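Long-range contacts in response regulator aspartate phosphatase I (Bacillus subtilis subsp. subtilis, PDB 4I1A), which dephosphorylates the sporulation phosphotransferase Spo0F and also activates the mobile element ICEBs1 by inactivating its repressor ImmR: residues A[168-173]-A[181-186]; A[206-211]-A[228-233]; A[221-226]-A[251-256]. All blocks are in the same frame, centred on the assembly; numbering follows the deposited sequence.

Interaction 1: A[168-173]-A[181-186]; sequences RALKIF and VQTVRC
L170 faces C186 and F173 faces T183 where helices 159-173 and 180-196 run antiparallel, the axes of the two segments 8.9 Å apart at closest and 148° between directions; the F173 and T183 CA atoms are only 5.3 Å apart. F173 and C186 bury the most surface. One face of the F173 ring is covered by Q182, whose CB sits over the centre, 3.4 Å from the centroid and almost on the ring normal, a CH-pi contact. Q182 suits this position because its aliphatic base can cover a ring while the bent chain carries the polar end away. One helical turn further on, C186 SG comes in at the ring's edge, 3.5 Å from F173 CD2, in a sulfur-aromatic contact. The sulfur is put there by a chi1 of -76°, which sets it beside the backbone N, and it also lies 3.7 Å from A169 CB. Small residues such as alanine and cysteine are consistent with so close an approach, and the polarisable sulfur fills the angle between methyl and ring. L170 packs alongside, its CB 3.9 Å from C186 CB. With CG trans to the backbone N (chi1 174°), its branch crosses the T183 side chain at about a right angle, L170 CD1 lying 4.0 Å from T183 CG2. The T183 methyl joins the apolar layer, while T183 OG1, 3.4 Å from F173 CB, makes a weak hydrogen bond to Y179 O, one turn earlier. Such successive antiparallel helices typify tetratricopeptide repeats, here at the predicted boundary between TPR 2 and TPR 3. Helix 139-155 closes one flank, with A143 against F173 and F147 against C186, and helix 200-215 reaches T183 through I213.

Interaction 2: A[206-211]-A[228-233]; sequences QFLKSL and MNIGIC
F207 and I230 face each other between two antiparallel helices of the tetratricopeptide repeat superhelix, 200-215 and 220-236, the axes of the two segments approaching to 9.2 Å at 156°. The tight part is built round the F207 ring, brought beneath N229 by a CG that stands beside the backbone N (chi1 -73°). N229 CB sits over the centre of one face, 3.4 Å from the centroid, in a CH-pi contact, and the N229 amide follows the ring nearly flat, its plane 17° from that of the ring. C233 SG, one turn along the helix, meets the ring edge 3.6 Å from F207 CD2; a compact, polarisable cysteine fits beside an aromatic rim. I230 CG1 packs on F207 CB at 3.6 Å, a branched apolar chain covering the base of the phenylalanine side chain. With an alanine in place of F207, N229 CB and C233 SG would probably lose their shared aromatic partner and a gap would open between the helices. The contact is looser toward the partly exposed L208, which touches I230 alone. L211, buried on the same flank, also touches H246. There I230 CD1 lies 3.6 Å from L208 CD2 and 3.8 Å from L211 CD2.

Interaction 3: A[221-226]-A[251-256]; sequences HLIAMS and LEIFEK
A224 meets F254 methyl to ring: its CB stands over one face of the phenyl group, displaced toward the rim, 3.8 Å from the centroid and closest to F254 CE1 at 3.4 Å. This CH-pi contact joins helices 220-236 and 240-257, the axes of the two segments passing 9.0 Å apart at 131°. Alanine suits the site because its methyl can lie close to the ring without pushing the helices apart. The F254 ring gets there with CG beside its backbone N (chi1 -74°), which brings it under the A224 methyl. H221 CD2 lies at the edge of the phenyl, in its plane, and H221 NE2 is 3.6 Å from F254 CE1. Imidazole and phenyl are set obliquely, planes 58° apart, an arrangement that is neither a stack nor a T-shape. The imidazole is itself covered on one face by M225 CG from the next turn of its own helix, and it also meets the ring of H259. I253 also touches A224, with I253 CG2 3.6 Å from A224 CB. Its longer branch crosses I223 at about a right angle; I253 CD1 comes within 3.8 Å of I223 CG2, so the two beta-branched chains touch by their methyls. F254 is buried, reaching T265 of helix 261-275, whereas H221 and I253 stay partly exposed. The start of one helix packed against the end of the next, through a small residue and an aromatic, closes a helix-turn-helix hairpin of the tetratricopeptide fold, consistent with the predicted TPR 4.

From the N terminus, interaction 1 comes first and is complete before the others open: it closes the short connection between helices 159-173 and 180-196. Interaction 2 begins on helix 200-215 and closes the 16 residues between 211 and 228; interaction 3 opens within them, at 221-226, and closes the 24 residues up to 251, which include the rest of helix 220-236. The two therefore cross and share that helix, with adjoining turns facing different neighbours. M228 SD approaches F254 CE2, and S226 OG packs on the backbone of 210-211. L222 against V184 joins interactions 1 and 3. Together they tie five consecutive helices into one continuous superhelical array.

Interaction 1: A[168-173]-A[181-186]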
ATOM      1  N   ARG A 168       4.276   2.247 -19.889  1.00 83.56           N
ATOM      2  CA  ARG A 168       4.781   3.106 -20.965  1.00 77.58           C
ATOM      3  C   ARG A 168       5.857   4.044 -20.436  1.00 75.75           C
ATOM      4  O   ARG A 168       6.869   4.266 -21.093  1.00 81.16           O
ATOM      5  CB  ARG A 168       3.656   3.920 -21.616  1.00 75.43           C
ATOM      6  CG  ARG A 168       2.686   3.116 -22.472  1.00 81.04           C
ATOM      7  CD  ARG A 168       1.829   4.047 -23.318  1.00 96.33           C
ATOM      8  NE  ARG A 168       2.649   4.984 -24.090  1.00110.06           N
ATOM      9  CZ  ARG A 168       3.002   4.814 -25.364  1.00119.31           C
ATOM     10  NH1 ARG A 168       2.602   3.741 -26.035  1.00123.45           N
ATOM     11  NH2 ARG A 168       3.754   5.725 -25.974  1.00118.95           N
ATOM     12  N   ALA A 169       5.630   4.596 -19.246  1.00 72.46           N
ATOM     13  CA  ALA A 169       6.632   5.425 -18.577  1.00 78.57           C
ATOM     14  C   ALA A 169       7.840   4.591 -18.166  1.00 84.46           C
ATOM     15  O   ALA A 169       8.983   5.012 -18.342  1.00 94.25           O
ATOM     16  CB  ALA A 169       6.035   6.111 -17.360  1.00 76.62           C
ATOM     17  N   LEU A 170       7.571   3.414 -17.607  1.00 79.43           N
ATOM     18  CA  LEU A 170       8.618   2.492 -17.182  1.00 73.40           C
ATOM     19  C   LEU A 170       9.556   2.083 -18.318  1.00 81.83           C
ATOM     20  O   LEU A 170      10.772   2.217 -18.189  1.00 82.87           O
ATOM     21  CB  LEU A 170       8.006   1.245 -16.534  1.00 74.02           C
ATOM     22  CG  LEU A 170       8.986   0.120 -16.167  1.00 78.20           C
ATOM     23  CD1 LEU A 170      10.153   0.648 -15.320  1.00 76.48           C
ATOM     24  CD2 LEU A 170       8.264  -1.023 -15.440  1.00 69.93           C
ATOM     25  N   LYS A 171       8.998   1.601 -19.431  1.00 86.87           N
ATOM     26  CA  LYS A 171       9.813   1.133 -20.561  1.00 96.63           C
ATOM     27  C   LYS A 171      10.763   2.204 -21.109  1.00100.10           C
ATOM     28  O   LYS A 171      11.732   1.894 -21.804  1.00101.31           O
ATOM     29  CB  LYS A 171       8.930   0.599 -21.692  1.00106.48           C
ATOM     30  CG  LYS A 171       8.878  -0.918 -21.797  1.00110.78           C
ATOM     31  CD  LYS A 171       8.181  -1.337 -23.088  1.00112.30           C
ATOM     32  CE  LYS A 171       8.822  -0.672 -24.304  1.00114.17           C
ATOM     33  NZ  LYS A 171       8.127  -0.988 -25.585  1.00112.47           N
ATOM     34  N   ILE A 172      10.478   3.463 -20.790  1.00 97.60           N
ATOM     35  CA  ILE A 172      11.330   4.572 -21.191  1.00 96.13           C
ATOM     36  C   ILE A 172      12.330   4.918 -20.085  1.00 96.85           C
ATOM     37  O   ILE A 172      13.524   5.053 -20.347  1.00105.78           O
ATOM     38  CB  ILE A 172      10.492   5.822 -21.566  1.00 78.31           C
ATOM     39  CG1 ILE A 172       9.588   5.523 -22.767  1.00 79.40           C
ATOM     40  CG2 ILE A 172      11.390   7.019 -21.869  1.00 77.25           C
ATOM     41  CD1 ILE A 172       8.633   6.658 -23.120  1.00 80.79           C
ATOM     42  N   PHE A 173      11.840   5.052 -18.852  1.00 89.74           N
ATOM     43  CA  PHE A 173      12.688   5.421 -17.711  1.00 88.89           C
ATOM     44  C   PHE A 173      13.864   4.462 -17.471  1.00 92.40           C
ATOM     45  O   PHE A 173      14.948   4.899 -17.066  1.00 84.55           O
ATOM     46  CB  PHE A 173      11.857   5.544 -16.428  1.00 79.90           C
ATOM     47  CG  PHE A 173      11.251   6.910 -16.210  1.00 77.89           C
ATOM     48  CD1 PHE A 173      12.018   8.058 -16.346  1.00 79.69           C
ATOM     49  CD2 PHE A 173       9.905   7.044 -15.858  1.00 74.66           C
ATOM     50  CE1 PHE A 173      11.457   9.320 -16.140  1.00 86.94           C
ATOM     51  CE2 PHE A 173       9.333   8.305 -15.648  1.00 68.59           C
ATOM     52  CZ  PHE A 173      10.108   9.441 -15.786  1.00 83.04           C
ATOM     53  N   VAL A 181      15.297   6.676  -9.658  1.00 79.16           N
ATOM     54  CA  VAL A 181      14.158   7.035  -8.819  1.00 72.70           C
ATOM     55  C   VAL A 181      12.825   6.924  -9.559  1.00 73.59           C
ATOM     56  O   VAL A 181      11.870   6.320  -9.052  1.00 68.73           O
ATOM     57  CB  VAL A 181      14.309   8.465  -8.250  1.00 66.30           C
ATOM     58  CG1 VAL A 181      13.041   8.895  -7.521  1.00 66.43           C
ATOM     59  CG2 VAL A 181      15.512   8.541  -7.322  1.00 75.49           C
ATOM     60  N   GLN A 182      12.757   7.504 -10.754  1.00 70.92           N
ATOM     61  CA  GLN A 182      11.528   7.460 -11.544  1.00 72.49           C
ATOM     62  C   GLN A 182      11.200   6.027 -11.951  1.00 74.12           C
ATOM     63  O   GLN A 182      10.034   5.620 -11.964  1.00 77.35           O
ATOM     64  CB  GLN A 182      11.628   8.363 -12.780  1.00 79.50           C
ATOM     65  CG  GLN A 182      11.633   9.853 -12.473  1.00 80.98           C
ATOM     66  CD  GLN A 182      12.998  10.355 -12.036  1.00 90.39           C
ATOM     67  OE1 GLN A 182      14.006   9.657 -12.171  1.00 80.57           O
ATOM     68  NE2 GLN A 182      13.037  11.574 -11.510  1.00100.36           N
ATOM     69  N   THR A 183      12.244   5.269 -12.271  1.00 78.36           N
ATOM     70  CA  THR A 183      12.103   3.863 -12.636  1.00 76.11           C
ATOM     71  C   THR A 183      11.501   3.048 -11.499  1.00 74.33           C
ATOM     72  O   THR A 183      10.518   2.327 -11.699  1.00 75.20           O
ATOM     73  CB  THR A 183      13.452   3.257 -13.050  1.00 75.93           C
ATOM     74  OG1 THR A 183      13.822   3.782 -14.328  1.00 82.50           O
ATOM     75  CG2 THR A 183      13.359   1.745 -13.144  1.00 76.14           C
ATOM     76  N   VAL A 184      12.083   3.180 -10.309  1.00 71.30           N
ATOM     77  CA  VAL A 184      11.578   2.493  -9.124  1.00 67.02           C
ATOM     78  C   VAL A 184      10.119   2.846  -8.846  1.00 64.28           C
ATOM     79  O   VAL A 184       9.296   1.963  -8.591  1.00 71.49           O
ATOM     80  CB  VAL A 184      12.417   2.825  -7.879  1.00 65.86           C
ATOM     81  CG1 VAL A 184      11.723   2.312  -6.619  1.00 61.03           C
ATOM     82  CG2 VAL A 184      13.807   2.234  -8.004  1.00 66.67           C
ATOM     83  N   ARG A 185       9.800   4.136  -8.907  1.00 64.97           N
ATOM     84  CA  ARG A 185       8.440   4.594  -8.641  1.00 62.90           C
ATOM     85  C   ARG A 185       7.428   4.035  -9.641  1.00 65.00           C
ATOM     86  O   ARG A 185       6.332   3.618  -9.240  1.00 60.91           O
ATOM     87  CB  ARG A 185       8.376   6.120  -8.598  1.00 65.25           C
ATOM     88  CG  ARG A 185       9.123   6.730  -7.420  1.00 70.75           C
ATOM     89  CD  ARG A 185       9.011   8.245  -7.433  1.00 84.94           C
ATOM     90  NE  ARG A 185       9.737   8.854  -6.323  1.00102.46           N
ATOM     91  CZ  ARG A 185      10.037  10.146  -6.245  1.00108.10           C
ATOM     92  NH1 ARG A 185       9.680  10.969  -7.221  1.00107.85           N
ATOM     93  NH2 ARG A 185      10.701  10.613  -5.193  1.00106.88           N
ATOM     94  N   CYS A 186       7.801   4.014 -10.927  1.00 63.85           N
ATOM     95  CA  CYS A 186       6.959   3.410 -11.970  1.00 63.43           C
ATOM     96  C   CYS A 186       6.667   1.956 -11.648  1.00 56.99           C
ATOM     97  O   CYS A 186       5.515   1.515 -11.711  1.00 59.22           O
ATOM     98  CB  CYS A 186       7.628   3.496 -13.344  1.00 69.46           C
ATOM     99  SG  CYS A 186       7.552   5.126 -14.090  1.00 74.53           S
TER

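Interaction 2: A[206-211]-A[228-233]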
ATOM      1  N   GLN A 206       8.094  -7.510  -9.350  1.00 65.97           N
ATOM      2  CA  GLN A 206       8.324  -6.084  -9.560  1.00 62.51           C
ATOM      3  C   GLN A 206       9.148  -5.473  -8.431  1.00 65.03           C
ATOM      4  O   GLN A 206      10.172  -4.833  -8.677  1.00 67.25           O
ATOM      5  CB  GLN A 206       7.007  -5.329  -9.692  1.00 53.84           C
ATOM      6  CG  GLN A 206       6.336  -5.493 -11.042  1.00 77.22           C
ATOM      7  CD  GLN A 206       7.242  -5.117 -12.199  1.00 88.82           C
ATOM      8  OE1 GLN A 206       7.866  -4.055 -12.202  1.00 91.28           O
ATOM      9  NE2 GLN A 206       7.326  -5.998 -13.187  1.00 95.69           N
ATOM     10  N   PHE A 207       8.693  -5.675  -7.196  1.00 57.74           N
ATOM     11  CA  PHE A 207       9.361  -5.118  -6.023  1.00 58.66           C
ATOM     12  C   PHE A 207      10.788  -5.647  -5.889  1.00 64.63           C
ATOM     13  O   PHE A 207      11.670  -4.923  -5.429  1.00 66.62           O
ATOM     14  CB  PHE A 207       8.561  -5.398  -4.740  1.00 57.85           C
ATOM     15  CG  PHE A 207       7.302  -4.565  -4.599  1.00 58.65           C
ATOM     16  CD1 PHE A 207       7.343  -3.183  -4.731  1.00 60.38           C
ATOM     17  CD2 PHE A 207       6.081  -5.168  -4.326  1.00 53.93           C
ATOM     18  CE1 PHE A 207       6.190  -2.420  -4.593  1.00 47.65           C
ATOM     19  CE2 PHE A 207       4.920  -4.407  -4.193  1.00 52.59           C
ATOM     20  CZ  PHE A 207       4.976  -3.034  -4.324  1.00 46.66           C
ATOM     21  N   LEU A 208      11.019  -6.898  -6.284  1.00 67.59           N
ATOM     22  CA  LEU A 208      12.382  -7.451  -6.253  1.00 68.98           C
ATOM     23  C   LEU A 208      13.303  -6.702  -7.210  1.00 69.50           C
ATOM     24  O   LEU A 208      14.476  -6.480  -6.909  1.00 77.65           O
ATOM     25  CB  LEU A 208      12.402  -8.953  -6.554  1.00 67.34           C
ATOM     26  CG  LEU A 208      11.903  -9.832  -5.395  1.00 73.10           C
ATOM     27  CD1 LEU A 208      11.710 -11.274  -5.847  1.00 80.30           C
ATOM     28  CD2 LEU A 208      12.851  -9.771  -4.199  1.00 61.88           C
ATOM     29  N   LYS A 209      12.769  -6.302  -8.358  1.00 73.80           N
ATOM     30  CA  LYS A 209      13.548  -5.510  -9.296  1.00 75.03           C
ATOM     31  C   LYS A 209      13.829  -4.151  -8.679  1.00 72.65           C
ATOM     32  O   LYS A 209      14.931  -3.630  -8.781  1.00 77.95           O
ATOM     33  CB  LYS A 209      12.827  -5.357 -10.640  1.00 74.31           C
ATOM     34  CG  LYS A 209      12.844  -6.618 -11.491  1.00 87.49           C
ATOM     35  CD  LYS A 209      12.552  -6.312 -12.963  1.00 93.68           C
ATOM     36  CE  LYS A 209      11.129  -5.810 -13.172  1.00 97.33           C
ATOM     37  NZ  LYS A 209      10.945  -5.167 -14.509  1.00100.34           N
ATOM     38  N   SER A 210      12.827  -3.588  -8.018  1.00 70.47           N
ATOM     39  CA  SER A 210      12.976  -2.284  -7.391  1.00 69.67           C
ATOM     40  C   SER A 210      14.106  -2.276  -6.368  1.00 73.98           C
ATOM     41  O   SER A 210      14.890  -1.330  -6.311  1.00 78.35           O
ATOM     42  CB  SER A 210      11.654  -1.863  -6.750  1.00 67.82           C
ATOM     43  OG  SER A 210      10.636  -1.799  -7.736  1.00 65.76           O
ATOM     44  N   LEU A 211      14.189  -3.346  -5.580  1.00 72.69           N
ATOM     45  CA  LEU A 211      15.226  -3.501  -4.564  1.00 69.32           C
ATOM     46  C   LEU A 211      16.618  -3.509  -5.178  1.00 78.51           C
ATOM     47  O   LEU A 211      17.542  -2.906  -4.636  1.00 81.28           O
ATOM     48  CB  LEU A 211      15.011  -4.792  -3.766  1.00 68.94           C
ATOM     49  CG  LEU A 211      16.035  -5.052  -2.654  1.00 69.86           C
ATOM     50  CD1 LEU A 211      16.057  -3.885  -1.678  1.00 70.02           C
ATOM     51  CD2 LEU A 211      15.751  -6.360  -1.921  1.00 67.20           C
ATOM     52  N   MET A 228      10.027  -3.254   2.535  1.00 63.59           N
ATOM     53  CA  MET A 228       8.707  -3.241   3.150  1.00 54.52           C
ATOM     54  C   MET A 228       7.667  -3.885   2.232  1.00 54.95           C
ATOM     55  O   MET A 228       6.897  -4.754   2.648  1.00 55.36           O
ATOM     56  CB  MET A 228       8.298  -1.804   3.500  1.00 51.13           C
ATOM     57  CG  MET A 228       6.961  -1.684   4.250  1.00 48.59           C
ATOM     58  SD  MET A 228       6.376   0.027   4.396  1.00 59.76           S
ATOM     59  CE  MET A 228       5.996   0.427   2.700  1.00 56.06           C
ATOM     60  N   ASN A 229       7.650  -3.460   0.977  1.00 52.50           N
ATOM     61  CA  ASN A 229       6.659  -3.958   0.034  1.00 45.43           C
ATOM     62  C   ASN A 229       6.880  -5.427  -0.319  1.00 53.05           C
ATOM     63  O   ASN A 229       5.922  -6.180  -0.498  1.00 55.42           O
ATOM     64  CB  ASN A 229       6.651  -3.089  -1.209  1.00 59.04           C
ATOM     65  CG  ASN A 229       5.952  -1.778  -0.981  1.00 62.54           C
ATOM     66  OD1 ASN A 229       4.860  -1.745  -0.416  1.00 65.89           O
ATOM     67  ND2 ASN A 229       6.575  -0.683  -1.413  1.00 61.41           N
ATOM     68  N   ILE A 230       8.147  -5.828  -0.397  1.00 54.09           N
ATOM     69  CA  ILE A 230       8.502  -7.231  -0.544  1.00 54.38           C
ATOM     70  C   ILE A 230       7.950  -8.047   0.615  1.00 56.02           C
ATOM     71  O   ILE A 230       7.304  -9.073   0.401  1.00 55.45           O
ATOM     72  CB  ILE A 230      10.028  -7.424  -0.676  1.00 59.57           C
ATOM     73  CG1 ILE A 230      10.484  -6.983  -2.075  1.00 60.70           C
ATOM     74  CG2 ILE A 230      10.400  -8.872  -0.484  1.00 56.63           C
ATOM     75  CD1 ILE A 230      11.991  -6.859  -2.217  1.00 63.22           C
ATOM     76  N   GLY A 231       8.191  -7.574   1.838  1.00 61.07           N
ATOM     77  CA  GLY A 231       7.678  -8.221   3.033  1.00 55.34           C
ATOM     78  C   GLY A 231       6.160  -8.321   3.017  1.00 59.06           C
ATOM     79  O   GLY A 231       5.596  -9.334   3.425  1.00 60.55           O
ATOM     80  N   ILE A 232       5.494  -7.274   2.536  1.00 51.08           N
ATOM     81  CA  ILE A 232       4.034  -7.297   2.427  1.00 50.61           C
ATOM     82  C   ILE A 232       3.525  -8.370   1.448  1.00 55.01           C
ATOM     83  O   ILE A 232       2.574  -9.085   1.756  1.00 51.65           O
ATOM     84  CB  ILE A 232       3.469  -5.909   2.044  1.00 52.38           C
ATOM     85  CG1 ILE A 232       3.635  -4.945   3.218  1.00 50.66           C
ATOM     86  CG2 ILE A 232       2.004  -6.002   1.592  1.00 39.25           C
ATOM     87  CD1 ILE A 232       3.079  -3.568   2.950  1.00 52.99           C
ATOM     88  N   CYS A 233       4.156  -8.487   0.277  1.00 53.00           N
ATOM     89  CA  CYS A 233       3.786  -9.551  -0.666  1.00 58.28           C
ATOM     90  C   CYS A 233       4.012 -10.943  -0.068  1.00 61.40           C
ATOM     91  O   CYS A 233       3.157 -11.825  -0.179  1.00 60.51           O
ATOM     92  CB  CYS A 233       4.544  -9.420  -1.988  1.00 44.94           C
ATOM     93  SG  CYS A 233       4.180  -7.910  -2.886  1.00 56.21           S
TER

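Interaction 3: A[221-226]-A[251-256]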
ATOM      1  N   HIS A 221      16.028   5.325   1.117  1.00 82.57           N
ATOM      2  CA  HIS A 221      14.600   5.240   1.383  1.00 77.36           C
ATOM      3  C   HIS A 221      13.889   4.281   0.428  1.00 77.62           C
ATOM      4  O   HIS A 221      12.942   3.591   0.821  1.00 71.90           O
ATOM      5  CB  HIS A 221      13.940   6.618   1.337  1.00 78.94           C
ATOM      6  CG  HIS A 221      12.562   6.626   1.909  1.00 83.82           C
ATOM      7  ND1 HIS A 221      11.437   6.907   1.155  1.00 87.20           N
ATOM      8  CD2 HIS A 221      12.112   6.357   3.157  1.00 78.10           C
ATOM      9  CE1 HIS A 221      10.368   6.825   1.918  1.00 81.53           C
ATOM     10  NE2 HIS A 221      10.746   6.492   3.140  1.00 78.04           N
ATOM     11  N   LEU A 222      14.345   4.241  -0.822  1.00 78.77           N
ATOM     12  CA  LEU A 222      13.790   3.315  -1.801  1.00 71.12           C
ATOM     13  C   LEU A 222      14.158   1.867  -1.482  1.00 72.40           C
ATOM     14  O   LEU A 222      13.417   0.945  -1.825  1.00 67.75           O
ATOM     15  CB  LEU A 222      14.238   3.695  -3.205  1.00 73.02           C
ATOM     16  CG  LEU A 222      13.573   4.971  -3.719  1.00 74.87           C
ATOM     17  CD1 LEU A 222      13.886   5.197  -5.185  1.00 79.88           C
ATOM     18  CD2 LEU A 222      12.072   4.910  -3.483  1.00 73.56           C
ATOM     19  N   ILE A 223      15.295   1.672  -0.818  1.00 74.44           N
ATOM     20  CA  ILE A 223      15.705   0.343  -0.378  1.00 72.76           C
ATOM     21  C   ILE A 223      14.749  -0.160   0.703  1.00 70.25           C
ATOM     22  O   ILE A 223      14.263  -1.296   0.653  1.00 74.40           O
ATOM     23  CB  ILE A 223      17.154   0.348   0.161  1.00 81.87           C
ATOM     24  CG1 ILE A 223      18.152   0.436  -0.995  1.00 83.46           C
ATOM     25  CG2 ILE A 223      17.435  -0.893   1.001  1.00 81.11           C
ATOM     26  CD1 ILE A 223      19.634   0.556  -0.550  1.00 82.27           C
ATOM     27  N   ALA A 224      14.463   0.700   1.674  1.00 63.46           N
ATOM     28  CA  ALA A 224      13.519   0.348   2.732  1.00 61.66           C
ATOM     29  C   ALA A 224      12.110   0.184   2.186  1.00 59.14           C
ATOM     30  O   ALA A 224      11.359  -0.680   2.634  1.00 61.03           O
ATOM     31  CB  ALA A 224      13.536   1.386   3.830  1.00 63.11           C
ATOM     32  N   MET A 225      11.742   1.018   1.222  1.00 61.67           N
ATOM     33  CA  MET A 225      10.407   0.915   0.645  1.00 62.32           C
ATOM     34  C   MET A 225      10.229  -0.403  -0.104  1.00 58.32           C
ATOM     35  O   MET A 225       9.195  -1.053   0.020  1.00 61.11           O
ATOM     36  CB  MET A 225      10.087   2.122  -0.235  1.00 64.99           C
ATOM     37  CG  MET A 225       9.738   3.366   0.559  1.00 65.96           C
ATOM     38  SD  MET A 225       9.111   4.704  -0.474  1.00102.65           S
ATOM     39  CE  MET A 225       7.514   4.050  -0.958  1.00123.53           C
ATOM     40  N   SER A 226      11.256  -0.813  -0.841  1.00 65.80           N
ATOM     41  CA  SER A 226      11.230  -2.106  -1.514  1.00 67.68           C
ATOM     42  C   SER A 226      11.149  -3.254  -0.510  1.00 62.79           C
ATOM     43  O   SER A 226      10.309  -4.141  -0.643  1.00 65.83           O
ATOM     44  CB  SER A 226      12.460  -2.284  -2.399  1.00 70.55           C
ATOM     45  OG  SER A 226      12.522  -1.282  -3.389  1.00 73.93           O
ATOM     46  N   LEU A 251      12.811  -1.995   8.618  1.00 67.63           N
ATOM     47  CA  LEU A 251      12.719  -1.434   9.956  1.00 64.92           C
ATOM     48  C   LEU A 251      14.005  -0.733  10.383  1.00 65.26           C
ATOM     49  O   LEU A 251      13.948   0.336  10.985  1.00 63.90           O
ATOM     50  CB  LEU A 251      12.380  -2.549  10.948  1.00 75.26           C
ATOM     51  CG  LEU A 251      11.913  -2.142  12.345  1.00 79.28           C
ATOM     52  CD1 LEU A 251      10.655  -1.306  12.219  1.00 74.77           C
ATOM     53  CD2 LEU A 251      11.675  -3.378  13.226  1.00 72.00           C
ATOM     54  N   GLU A 252      15.154  -1.338  10.074  1.00 68.55           N
ATOM     55  CA  GLU A 252      16.458  -0.788  10.447  1.00 83.88           C
ATOM     56  C   GLU A 252      16.636   0.613   9.891  1.00 86.69           C
ATOM     57  O   GLU A 252      17.165   1.501  10.563  1.00 93.30           O
ATOM     58  CB  GLU A 252      17.601  -1.653   9.902  1.00103.56           C
ATOM     59  CG  GLU A 252      17.715  -3.056  10.475  1.00113.03           C
ATOM     60  CD  GLU A 252      18.774  -3.884   9.753  1.00120.25           C
ATOM     61  OE1 GLU A 252      18.673  -5.131   9.776  1.00121.69           O
ATOM     62  OE2 GLU A 252      19.702  -3.285   9.161  1.00117.29           O
ATOM     63  N   ILE A 253      16.208   0.790   8.647  1.00 84.88           N
ATOM     64  CA  ILE A 253      16.365   2.056   7.939  1.00 79.44           C
ATOM     65  C   ILE A 253      15.344   3.090   8.414  1.00 70.96           C
ATOM     66  O   ILE A 253      15.694   4.235   8.703  1.00 72.67           O
ATOM     67  CB  ILE A 253      16.253   1.841   6.411  1.00 71.06           C
ATOM     68  CG1 ILE A 253      17.474   1.071   5.903  1.00 71.14           C
ATOM     69  CG2 ILE A 253      16.108   3.169   5.674  1.00 68.72           C
ATOM     70  CD1 ILE A 253      17.251   0.375   4.570  1.00 70.89           C
ATOM     71  N   PHE A 254      14.088   2.670   8.510  1.00 63.14           N
ATOM     72  CA  PHE A 254      12.997   3.554   8.913  1.00 66.62           C
ATOM     73  C   PHE A 254      13.149   4.071  10.343  1.00 74.20           C
ATOM     74  O   PHE A 254      12.774   5.212  10.634  1.00 73.10           O
ATOM     75  CB  PHE A 254      11.641   2.846   8.773  1.00 63.17           C
ATOM     76  CG  PHE A 254      11.167   2.695   7.352  1.00 60.13           C
ATOM     77  CD1 PHE A 254      11.556   3.602   6.364  1.00 53.25           C
ATOM     78  CD2 PHE A 254      10.327   1.648   7.005  1.00 52.56           C
ATOM     79  CE1 PHE A 254      11.107   3.464   5.054  1.00 58.95           C
ATOM     80  CE2 PHE A 254       9.875   1.503   5.701  1.00 60.87           C
ATOM     81  CZ  PHE A 254      10.261   2.407   4.722  1.00 58.33           C
ATOM     82  N   GLU A 255      13.680   3.229  11.231  1.00 76.24           N
ATOM     83  CA  GLU A 255      13.846   3.603  12.637  1.00 79.72           C
ATOM     84  C   GLU A 255      14.855   4.741  12.768  1.00 81.13           C
ATOM     85  O   GLU A 255      14.675   5.654  13.577  1.00 87.00           O
ATOM     86  CB  GLU A 255      14.246   2.391  13.497  1.00 84.23           C
ATOM     87  CG  GLU A 255      13.691   2.426  14.937  1.00 96.62           C
ATOM     88  CD  GLU A 255      13.016   1.116  15.366  1.00103.05           C
ATOM     89  OE1 GLU A 255      12.020   1.168  16.124  1.00100.56           O
ATOM     90  OE2 GLU A 255      13.488   0.034  14.956  1.00106.85           O
ATOM     91  N   LYS A 256      15.900   4.699  11.947  1.00 79.45           N
ATOM     92  CA  LYS A 256      16.884   5.770  11.906  1.00 81.29           C
ATOM     93  C   LYS A 256      16.259   7.051  11.364  1.00 90.74           C
ATOM     94  O   LYS A 256      16.357   8.110  11.979  1.00 96.92           O
ATOM     95  CB  LYS A 256      18.068   5.373  11.025  1.00 88.88           C
ATOM     96  CG  LYS A 256      18.888   4.194  11.533  1.00 96.27           C
ATOM     97  CD  LYS A 256      20.000   3.856  10.538  1.00107.87           C
ATOM     98  CE  LYS A 256      20.974   2.822  11.095  1.00112.86           C
ATOM     99  NZ  LYS A 256      22.073   2.522  10.128  1.00117.64           N
TER